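Local coordinates for translation initiation factor eif-2b-like protein (Chaetomium thermophilum, PDB 4ZEO) that forms the delta regulatory subunit of eIF2B, the complex that exchanges GDP for GTP on eIF2, and so probably acts in translation initiation, at residues I175-A180 and E218-C223; N262-L267 and E393-D398; G358-F363 and L424-T429. All blocks are in the same frame, centred on the assembly; numbering follows the deposited sequence.

Interaction 1: residues I175-A180 and E218-C223; sequences ISRLKA and ECRPMC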
loop_
_atom_site.group_PDB
_atom_site.type_symbol
_atom_site.label_atom_id
_atom_site.label_comp_id
_atom_site.label_asym_id
_atom_site.label_seq_id
_atom_site.Cartn_x
_atom_site.Cartn_y
_atom_site.Cartn_z
ATOM N N ILE A 175 1.845 1.779 -1.887
ATOM C CA ILE A 175 1.621 3.001 -1.133
ATOM C C ILE A 175 2.739 4.029 -1.341
ATOM O O ILE A 175 2.445 5.211 -1.543
ATOM C CB ILE A 175 1.429 2.671 0.355
ATOM C CG1 ILE A 175 0.112 1.925 0.489
ATOM C CG2 ILE A 175 1.348 3.903 1.205
ATOM C CD1 ILE A 175 -1.041 2.653 -0.144
ATOM N N SER A 176 3.999 3.582 -1.325
ATOM C CA SER A 176 5.145 4.462 -1.599
ATOM C C SER A 176 5.055 4.980 -3.012
ATOM O O SER A 176 5.332 6.146 -3.288
ATOM C CB SER A 176 6.480 3.729 -1.473
ATOM O OG SER A 176 6.791 3.410 -0.145
ATOM N N ARG A 177 4.679 4.088 -3.916
ATOM C CA ARG A 177 4.547 4.477 -5.303
ATOM C C ARG A 177 3.456 5.544 -5.430
ATOM O O ARG A 177 3.663 6.563 -6.095
ATOM C CB ARG A 177 4.247 3.259 -6.179
ATOM C CG ARG A 177 5.427 2.325 -6.351
ATOM C CD ARG A 177 4.976 1.035 -7.029
ATOM N NE ARG A 177 4.573 1.304 -8.406
ATOM C CZ ARG A 177 3.933 0.445 -9.192
ATOM N NH1 ARG A 177 3.607 -0.765 -8.742
ATOM N NH2 ARG A 177 3.617 0.805 -10.430
ATOM N N LEU A 178 2.333 5.339 -4.744
ATOM C CA LEU A 178 1.209 6.269 -4.838
ATOM C C LEU A 178 1.583 7.671 -4.312
ATOM O O LEU A 178 1.322 8.682 -4.970
ATOM C CB LEU A 178 -0.016 5.718 -4.084
ATOM C CG LEU A 178 -1.214 6.681 -3.964
ATOM C CD1 LEU A 178 -1.739 7.108 -5.320
ATOM C CD2 LEU A 178 -2.337 6.083 -3.142
ATOM N N LYS A 179 2.222 7.719 -3.150
ATOM C CA LYS A 179 2.618 8.988 -2.553
ATOM C C LYS A 179 3.603 9.757 -3.430
ATOM O O LYS A 179 3.452 10.960 -3.621
ATOM C CB LYS A 179 3.240 8.761 -1.174
ATOM C CG LYS A 179 3.295 10.001 -0.324
ATOM C CD LYS A 179 4.128 9.799 0.933
ATOM C CE LYS A 179 4.203 11.072 1.729
ATOM N NZ LYS A 179 4.777 10.924 3.127
ATOM N N ALA A 180 4.599 9.060 -3.970
ATOM C CA ALA A 180 5.583 9.694 -4.831
ATOM C C ALA A 180 4.877 10.269 -6.062
ATOM O O ALA A 180 5.129 11.404 -6.464
ATOM C CB ALA A 180 6.671 8.680 -5.236
ATOM N N GLU A 218 4.675 2.967 -18.493
ATOM C CA GLU A 218 5.787 2.412 -19.244
ATOM C C GLU A 218 6.900 1.933 -18.311
ATOM O O GLU A 218 7.483 0.883 -18.555
ATOM C CB GLU A 218 6.316 3.445 -20.244
ATOM C CG GLU A 218 5.499 3.511 -21.543
ATOM C CD GLU A 218 5.534 4.873 -22.255
ATOM O OE1 GLU A 218 6.410 5.727 -21.977
ATOM O OE2 GLU A 218 4.671 5.071 -23.133
ATOM N N CYS A 219 7.178 2.705 -17.253
ATOM C CA CYS A 219 8.184 2.359 -16.238
ATOM C C CYS A 219 7.821 1.101 -15.481
ATOM O O CYS A 219 8.676 0.270 -15.200
ATOM C CB CYS A 219 8.381 3.493 -15.232
ATOM S SG CYS A 219 9.054 4.987 -15.936
ATOM N N ARG A 220 6.554 1.005 -15.097
ATOM C CA ARG A 220 6.034 -0.181 -14.444
ATOM C C ARG A 220 4.517 -0.192 -14.537
ATOM O O ARG A 220 3.888 0.854 -14.414
ATOM C CB ARG A 220 6.486 -0.227 -12.983
ATOM C CG ARG A 220 6.121 -1.515 -12.265
ATOM C CD ARG A 220 6.589 -1.533 -10.828
ATOM N NE ARG A 220 6.003 -2.670 -10.126
ATOM C CZ ARG A 220 6.209 -2.962 -8.847
ATOM N NH1 ARG A 220 7.005 -2.203 -8.105
ATOM N NH2 ARG A 220 5.610 -4.018 -8.313
ATOM N N PRO A 221 3.919 -1.381 -14.712
ATOM C CA PRO A 221 2.462 -1.427 -14.659
ATOM C C PRO A 221 1.970 -0.841 -13.338
ATOM O O PRO A 221 2.551 -1.099 -12.283
ATOM C CB PRO A 221 2.169 -2.929 -14.758
ATOM C CG PRO A 221 3.295 -3.452 -15.587
ATOM C CD PRO A 221 4.487 -2.701 -15.063
ATOM N N MET A 222 0.958 0.008 -13.411
ATOM C CA MET A 222 0.464 0.720 -12.247
ATOM C C MET A 222 -0.302 -0.183 -11.281
ATOM O O MET A 222 -1.049 -1.062 -11.703
ATOM C CB MET A 222 -0.423 1.889 -12.680
ATOM C CG MET A 222 0.315 2.966 -13.439
ATOM S SD MET A 222 -0.674 4.471 -13.593
ATOM C CE MET A 222 -2.280 3.763 -13.946
ATOM N N CYS A 223 -0.129 0.077 -9.986
ATOM C CA CYS A 223 -0.877 -0.614 -8.949
ATOM C C CYS A 223 -2.318 -0.043 -8.845
ATOM O O CYS A 223 -2.623 1.013 -9.417
ATOM C CB CYS A 223 -0.133 -0.492 -7.608
ATOM S SG CYS A 223 0.323 1.217 -7.099
HETATM O O HOH W 1 4.000 2.764 -12.590
#
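Arg220, just past helix 200-219, meets Arg177 through a stack of two guanidinium groups, centres 4.1 Å apart and planes 14° from parallel. Arg177 NH1 sits over the centre of the Arg220 guanidinium. The Arg220 chain runs out straight with CG turned opposite the backbone nitrogen (chi1 -173°) and crosses Arg177 at about a right angle; its CD also lies over the stacked face of Arg177, 3.7 Å from Arg177 CZ. Like charges this close would repel, but flat stacking leaves their edge N-H groups to acceptors: Arg220 NH1 makes a weak bond to Lys172 O, and a water joins Arg220 O to Arg177 NH2. Pro221 O takes a nearly straight hydrogen bond from Arg177 NH2 (2.9 Å, 169°), near the guanidinium plane. Met222 CA is 3.6 Å from Arg177 NH2. Cys223 closes the other side, its SG over the opposite face of Arg177, toward the rim. With Arg177 cut back to an alanine, Pro221 O would probably lose this donor and the Arg220 guanidinium its stacking partner. This is a helix-to-loop contact of the helical N-terminal part of an eIF2B regulatory subunit, tying helix 174-191 to the turn before helix 224-239.

Interaction 2: residues N262-L267 and E393-D398; sequences NERITL and ETINFD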
loop_
_atom_site.group_PDB
_atom_site.type_symbol
_atom_site.label_atom_id
_atom_site.label_comp_id
_atom_site.label_asym_id
_atom_site.label_seq_id
_atom_site.Cartn_x
_atom_site.Cartn_y
_atom_site.Cartn_z
ATOM N N ASN A 262 -3.212 12.670 2.970
ATOM C CA ASN A 262 -3.438 12.558 4.388
ATOM C C ASN A 262 -4.438 11.473 4.766
ATOM O O ASN A 262 -4.199 10.676 5.661
ATOM C CB ASN A 262 -3.906 13.873 4.976
ATOM C CG ASN A 262 -4.223 13.723 6.410
ATOM O OD1 ASN A 262 -3.375 13.279 7.179
ATOM N ND2 ASN A 262 -5.445 14.041 6.794
ATOM N N GLU A 263 -5.574 11.461 4.100
ATOM C CA GLU A 263 -6.620 10.525 4.461
ATOM C C GLU A 263 -6.378 9.078 3.974
ATOM O O GLU A 263 -6.651 8.127 4.708
ATOM C CB GLU A 263 -7.951 11.063 3.958
ATOM C CG GLU A 263 -8.981 10.045 3.616
ATOM C CD GLU A 263 -10.205 10.668 2.973
ATOM O OE1 GLU A 263 -10.363 10.546 1.738
ATOM O OE2 GLU A 263 -10.997 11.297 3.710
ATOM N N ARG A 264 -5.840 8.897 2.775
ATOM C CA ARG A 264 -5.656 7.551 2.267
ATOM C C ARG A 264 -4.256 6.968 2.535
ATOM O O ARG A 264 -4.039 5.791 2.339
ATOM C CB ARG A 264 -5.930 7.494 0.758
ATOM C CG ARG A 264 -7.132 8.257 0.245
ATOM C CD ARG A 264 -8.461 7.859 0.871
ATOM N NE ARG A 264 -8.881 6.546 0.426
ATOM C CZ ARG A 264 -9.711 6.278 -0.579
ATOM N NH1 ARG A 264 -9.967 5.008 -0.844
ATOM N NH2 ARG A 264 -10.296 7.236 -1.300
ATOM N N ILE A 265 -3.305 7.785 2.957
ATOM C CA ILE A 265 -1.952 7.299 3.234
ATOM C C ILE A 265 -1.497 7.569 4.657
ATOM O O ILE A 265 -1.383 6.640 5.464
ATOM C CB ILE A 265 -0.923 7.913 2.284
ATOM C CG1 ILE A 265 -1.291 7.568 0.841
ATOM C CG2 ILE A 265 0.501 7.441 2.650
ATOM C CD1 ILE A 265 -0.357 8.148 -0.191
ATOM N N THR A 266 -1.289 8.837 4.980
ATOM C CA THR A 266 -0.704 9.213 6.267
ATOM C C THR A 266 -1.563 8.842 7.477
ATOM O O THR A 266 -1.129 8.106 8.340
ATOM C CB THR A 266 -0.413 10.713 6.266
ATOM O OG1 THR A 266 0.173 11.040 5.005
ATOM C CG2 THR A 266 0.554 11.081 7.366
ATOM N N LEU A 267 -2.795 9.314 7.515
ATOM C CA LEU A 267 -3.701 8.968 8.596
ATOM C C LEU A 267 -4.061 7.481 8.542
ATOM O O LEU A 267 -4.206 6.828 9.592
ATOM C CB LEU A 267 -4.959 9.830 8.510
ATOM C CG LEU A 267 -5.969 9.690 9.632
ATOM C CD1 LEU A 267 -5.325 10.097 10.925
ATOM C CD2 LEU A 267 -7.166 10.545 9.323
ATOM N N GLU A 393 -4.876 -0.579 3.150
ATOM C CA GLU A 393 -5.545 0.706 2.948
ATOM C C GLU A 393 -6.631 0.515 1.895
ATOM O O GLU A 393 -6.459 -0.266 0.967
ATOM C CB GLU A 393 -4.539 1.789 2.504
ATOM C CG GLU A 393 -3.416 2.038 3.500
ATOM C CD GLU A 393 -2.175 1.128 3.309
ATOM O OE1 GLU A 393 -2.261 0.054 2.648
ATOM O OE2 GLU A 393 -1.099 1.504 3.824
ATOM N N THR A 394 -7.718 1.264 2.014
ATOM C CA THR A 394 -8.851 1.123 1.103
ATOM C C THR A 394 -8.465 1.448 -0.330
ATOM O O THR A 394 -9.036 0.889 -1.260
ATOM C CB THR A 394 -10.046 2.037 1.503
ATOM O OG1 THR A 394 -9.635 3.406 1.507
ATOM C CG2 THR A 394 -10.560 1.676 2.850
ATOM N N ILE A 395 -7.498 2.347 -0.496
ATOM C CA ILE A 395 -7.045 2.815 -1.823
ATOM C C ILE A 395 -6.407 1.660 -2.650
ATOM O O ILE A 395 -6.310 1.732 -3.866
ATOM C CB ILE A 395 -6.028 4.006 -1.671
ATOM C CG1 ILE A 395 -5.824 4.772 -2.978
ATOM C CG2 ILE A 395 -4.669 3.532 -1.146
ATOM C CD1 ILE A 395 -6.881 5.759 -3.307
ATOM N N ASN A 396 -5.995 0.602 -1.958
ATOM C CA ASN A 396 -5.424 -0.588 -2.572
ATOM C C ASN A 396 -6.500 -1.579 -3.079
ATOM O O ASN A 396 -6.172 -2.549 -3.748
ATOM C CB ASN A 396 -4.489 -1.301 -1.579
ATOM C CG ASN A 396 -3.171 -0.553 -1.351
ATOM O OD1 ASN A 396 -2.536 -0.096 -2.296
ATOM N ND2 ASN A 396 -2.775 -0.415 -0.096
ATOM N N PHE A 397 -7.762 -1.356 -2.721
ATOM C CA PHE A 397 -8.858 -2.198 -3.201
ATOM C C PHE A 397 -9.210 -1.918 -4.642
ATOM O O PHE A 397 -9.144 -0.779 -5.113
ATOM C CB PHE A 397 -10.122 -2.015 -2.358
ATOM C CG PHE A 397 -10.070 -2.689 -1.021
ATOM C CD1 PHE A 397 -9.078 -2.360 -0.111
ATOM C CD2 PHE A 397 -11.045 -3.593 -0.644
ATOM C CE1 PHE A 397 -9.024 -2.956 1.132
ATOM C CE2 PHE A 397 -11.013 -4.196 0.601
ATOM C CZ PHE A 397 -9.994 -3.874 1.496
ATOM N N ASP A 398 -9.577 -2.970 -5.350
ATOM C CA ASP A 398 -10.124 -2.811 -6.678
ATOM C C ASP A 398 -11.604 -2.546 -6.475
ATOM O O ASP A 398 -12.354 -3.449 -6.159
ATOM C CB ASP A 398 -9.890 -4.058 -7.523
ATOM C CG ASP A 398 -10.304 -3.873 -8.964
ATOM O OD1 ASP A 398 -10.622 -4.879 -9.625
ATOM O OD2 ASP A 398 -10.300 -2.720 -9.440
HETATM O O HOH W 2 -6.473 4.361 1.696
HETATM O O HOH W 3 -0.475 3.681 4.861
#
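The guanidinium of Arg264 meets two neighbouring side chains of the 3-10 segment 394-396, Thr394 at an edge and Ile395 over a face. Ile395 CD1 stands over the centre of that face, 4.0 Å from CZ of Arg264. Thr394 crosses Arg264 at about a right angle and brings OG1 to the edge, where Arg264 NH1 donates a 2.9 Å hydrogen bond. The bond is bent (142° at the hydrogen) and OG1 is tilted 25° from the guanidinium plane; Arg264 NE adds a weak second bond to the same oxygen. Bends at chi2 and chi3 curl the arginine chain as it brings this edge to the turn. A water between the segments donates to Arg264 O and accepts from Ile395 N, linking the two backbones within the pi-type turn at 262-266. Glu393 lays CB and CG near Arg264 O but turns its carboxylate to a salt bridge with Arg293. Thr394 OG1 is also bonded to Glu440, itself a long, weak ion-pair partner of Arg264 NE; this acid probably offsets part of the positive charge that Arg264 shares with nearby Arg399, so the contact rests on a bent cation-to-hydroxyl bond under an aliphatic cover.

Interaction 3: residues G358-F363 and L424-T429; sequences GGEAIF and LLFDNT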
loop_
_atom_site.group_PDB
_atom_site.type_symbol
_atom_site.label_atom_id
_atom_site.label_comp_id
_atom_site.label_asym_id
_atom_site.label_seq_id
_atom_site.Cartn_x
_atom_site.Cartn_y
_atom_site.Cartn_z
ATOM N N GLY A 358 0.203 -8.316 5.206
ATOM C CA GLY A 358 0.012 -7.128 4.403
ATOM C C GLY A 358 0.282 -7.502 2.953
ATOM O O GLY A 358 0.926 -8.510 2.680
ATOM N N GLY A 359 -0.186 -6.679 2.018
ATOM C CA GLY A 359 -0.073 -6.967 0.602
ATOM C C GLY A 359 0.108 -5.752 -0.291
ATOM O O GLY A 359 0.435 -4.660 0.160
ATOM N N GLU A 360 -0.059 -5.970 -1.588
ATOM C CA GLU A 360 -0.003 -4.901 -2.573
ATOM C C GLU A 360 -1.400 -4.439 -3.005
ATOM O O GLU A 360 -1.588 -3.286 -3.358
ATOM C CB GLU A 360 0.770 -5.374 -3.797
ATOM C CG GLU A 360 2.282 -5.372 -3.637
ATOM C CD GLU A 360 2.837 -4.224 -2.825
ATOM O OE1 GLU A 360 3.162 -4.438 -1.636
ATOM O OE2 GLU A 360 2.996 -3.128 -3.391
ATOM N N ALA A 361 -2.374 -5.346 -2.986
ATOM C CA ALA A 361 -3.726 -5.008 -3.424
ATOM C C ALA A 361 -4.750 -6.022 -2.967
ATOM O O ALA A 361 -4.407 -7.148 -2.581
ATOM C CB ALA A 361 -3.789 -4.888 -4.951
ATOM N N ILE A 362 -6.018 -5.625 -3.037
ATOM C CA ILE A 362 -7.106 -6.567 -2.827
ATOM C C ILE A 362 -8.019 -6.509 -4.034
ATOM O O ILE A 362 -8.450 -5.439 -4.459
ATOM C CB ILE A 362 -7.867 -6.279 -1.542
ATOM C CG1 ILE A 362 -6.905 -6.445 -0.366
ATOM C CG2 ILE A 362 -9.054 -7.209 -1.426
ATOM C CD1 ILE A 362 -7.526 -6.457 0.941
ATOM N N PHE A 363 -8.261 -7.668 -4.625
ATOM C CA PHE A 363 -9.055 -7.754 -5.839
ATOM C C PHE A 363 -10.532 -7.689 -5.500
ATOM O O PHE A 363 -10.924 -7.792 -4.334
ATOM C CB PHE A 363 -8.737 -9.052 -6.593
ATOM C CG PHE A 363 -7.354 -9.098 -7.173
ATOM C CD1 PHE A 363 -7.041 -8.375 -8.311
ATOM C CD2 PHE A 363 -6.358 -9.842 -6.564
ATOM C CE1 PHE A 363 -5.770 -8.413 -8.839
ATOM C CE2 PHE A 363 -5.094 -9.874 -7.081
ATOM C CZ PHE A 363 -4.798 -9.159 -8.222
ATOM N N LEU A 424 5.600 -12.009 -11.522
ATOM C CA LEU A 424 5.999 -13.330 -11.016
ATOM C C LEU A 424 6.240 -13.441 -9.499
ATOM O O LEU A 424 6.085 -14.516 -8.924
ATOM C CB LEU A 424 7.271 -13.792 -11.744
ATOM N N LEU A 425 6.651 -12.355 -8.860
ATOM C CA LEU A 425 7.019 -12.425 -7.454
ATOM C C LEU A 425 5.846 -12.118 -6.506
ATOM O O LEU A 425 6.039 -11.798 -5.335
ATOM C CB LEU A 425 8.200 -11.478 -7.215
ATOM C CG LEU A 425 8.015 -10.021 -7.649
ATOM C CD1 LEU A 425 7.337 -9.193 -6.553
ATOM C CD2 LEU A 425 9.344 -9.407 -8.044
ATOM N N PHE A 426 4.635 -12.277 -7.025
ATOM C CA PHE A 426 3.412 -12.097 -6.262
ATOM C C PHE A 426 2.610 -13.382 -6.333
ATOM O O PHE A 426 2.732 -14.122 -7.307
ATOM C CB PHE A 426 2.580 -10.932 -6.816
ATOM C CG PHE A 426 3.176 -9.578 -6.565
ATOM C CD1 PHE A 426 3.307 -9.091 -5.267
ATOM C CD2 PHE A 426 3.641 -8.800 -7.629
ATOM C CE1 PHE A 426 3.871 -7.850 -5.032
ATOM C CE2 PHE A 426 4.208 -7.549 -7.400
ATOM C CZ PHE A 426 4.319 -7.073 -6.097
ATOM N N ASP A 427 1.829 -13.674 -5.295
ATOM C CA ASP A 427 0.874 -14.773 -5.394
ATOM C C ASP A 427 -0.512 -14.279 -4.930
ATOM O O ASP A 427 -0.661 -13.159 -4.429
ATOM C CB ASP A 427 1.346 -16.025 -4.620
ATOM C CG ASP A 427 1.392 -15.840 -3.096
ATOM O OD1 ASP A 427 0.824 -14.876 -2.554
ATOM O OD2 ASP A 427 2.013 -16.685 -2.423
ATOM N N ASN A 428 -1.528 -15.107 -5.120
ATOM C CA ASN A 428 -2.880 -14.735 -4.759
ATOM C C ASN A 428 -3.416 -15.479 -3.551
ATOM O O ASN A 428 -3.455 -16.707 -3.537
ATOM C CB ASN A 428 -3.793 -14.969 -5.951
ATOM C CG ASN A 428 -5.160 -14.397 -5.747
ATOM O OD1 ASN A 428 -6.126 -15.139 -5.565
ATOM N ND2 ASN A 428 -5.259 -13.067 -5.731
ATOM N N THR A 429 -3.840 -14.743 -2.530
ATOM C CA THR A 429 -4.457 -15.410 -1.393
ATOM C C THR A 429 -5.969 -15.289 -1.496
ATOM O O THR A 429 -6.527 -14.196 -1.305
ATOM C CB THR A 429 -3.969 -14.841 -0.027
ATOM O OG1 THR A 429 -2.549 -15.035 0.118
ATOM C CG2 THR A 429 -4.674 -15.555 1.119
#
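Asn428 ND2 is held by a hydrogen bond to Ser367 OG and rests against the Phe363 ring, 3.5 Å from both CD2 and CE2. The approach is oblique, with amide and ring planes 53° apart, and the asparagine reaches it by setting CG anti to its backbone N (chi1 -170°). The second meeting point is apolar: Glu360 CG touches the Phe426 ring at CE1 (3.3 Å) and CZ (3.6 Å). The two side chains cross at about a right angle. A bend at chi2 separates the jobs of the glutamate, whose methylenes pack on the ring while OE2 accepts a hydrogen bond from Ser174 N. Leu425 CD1 covers one face of Phe426, over the ring centre. No hydrogen bond joins the two segments, and the CA spacings explain why: Glu360 and Phe426 are 8.8 Å apart, Phe363 and Asn428 9.4 Å, the distance expected with another strand between them. That strand is 368-371, the middle of a three-stranded antiparallel sheet; Glu360 and Ala361 form a classic beta bulge opposite its His369, and the rings of Phe363 and Phe426 both meet this histidine. Phe363 also meets Phe224, the first residue of helix 224-239, with ring planes at about 85°. Strand 426-429 is fastened to the start of helix 374-384, Asp427 OD2 accepting from Gly373 N, just before the helix, and Ala375 N in its first turn, while Thr429 packs on Ala378.

The three contacts lie 14 to 16 Å apart, centre to centre, and touch pairwise. Helix 174-191 serves interaction 1 through Arg177 and reaches interaction 2 through other residues: Leu178 CD2 lies 3.7 Å from Ile395 CG1, and Ile175 CD1 3.5 Å from Asn396 ND2. Interactions 2 and 3 share backbone bonding, with probable hydrogen bonds from Asp398 N to Ile362 O (2.9 Å) and from Ile362 N to Asn396 O (3.2 Å), and their segments alternate along the chain. Interactions 1 and 3 meet more lightly, Arg220 NH2 packing 3.9 Å from Phe426 CE2. Together they join the helical part to the Rossmann-like part, whose parallel strands 354-358 and 387-391 lead into 358-363 and 393-398.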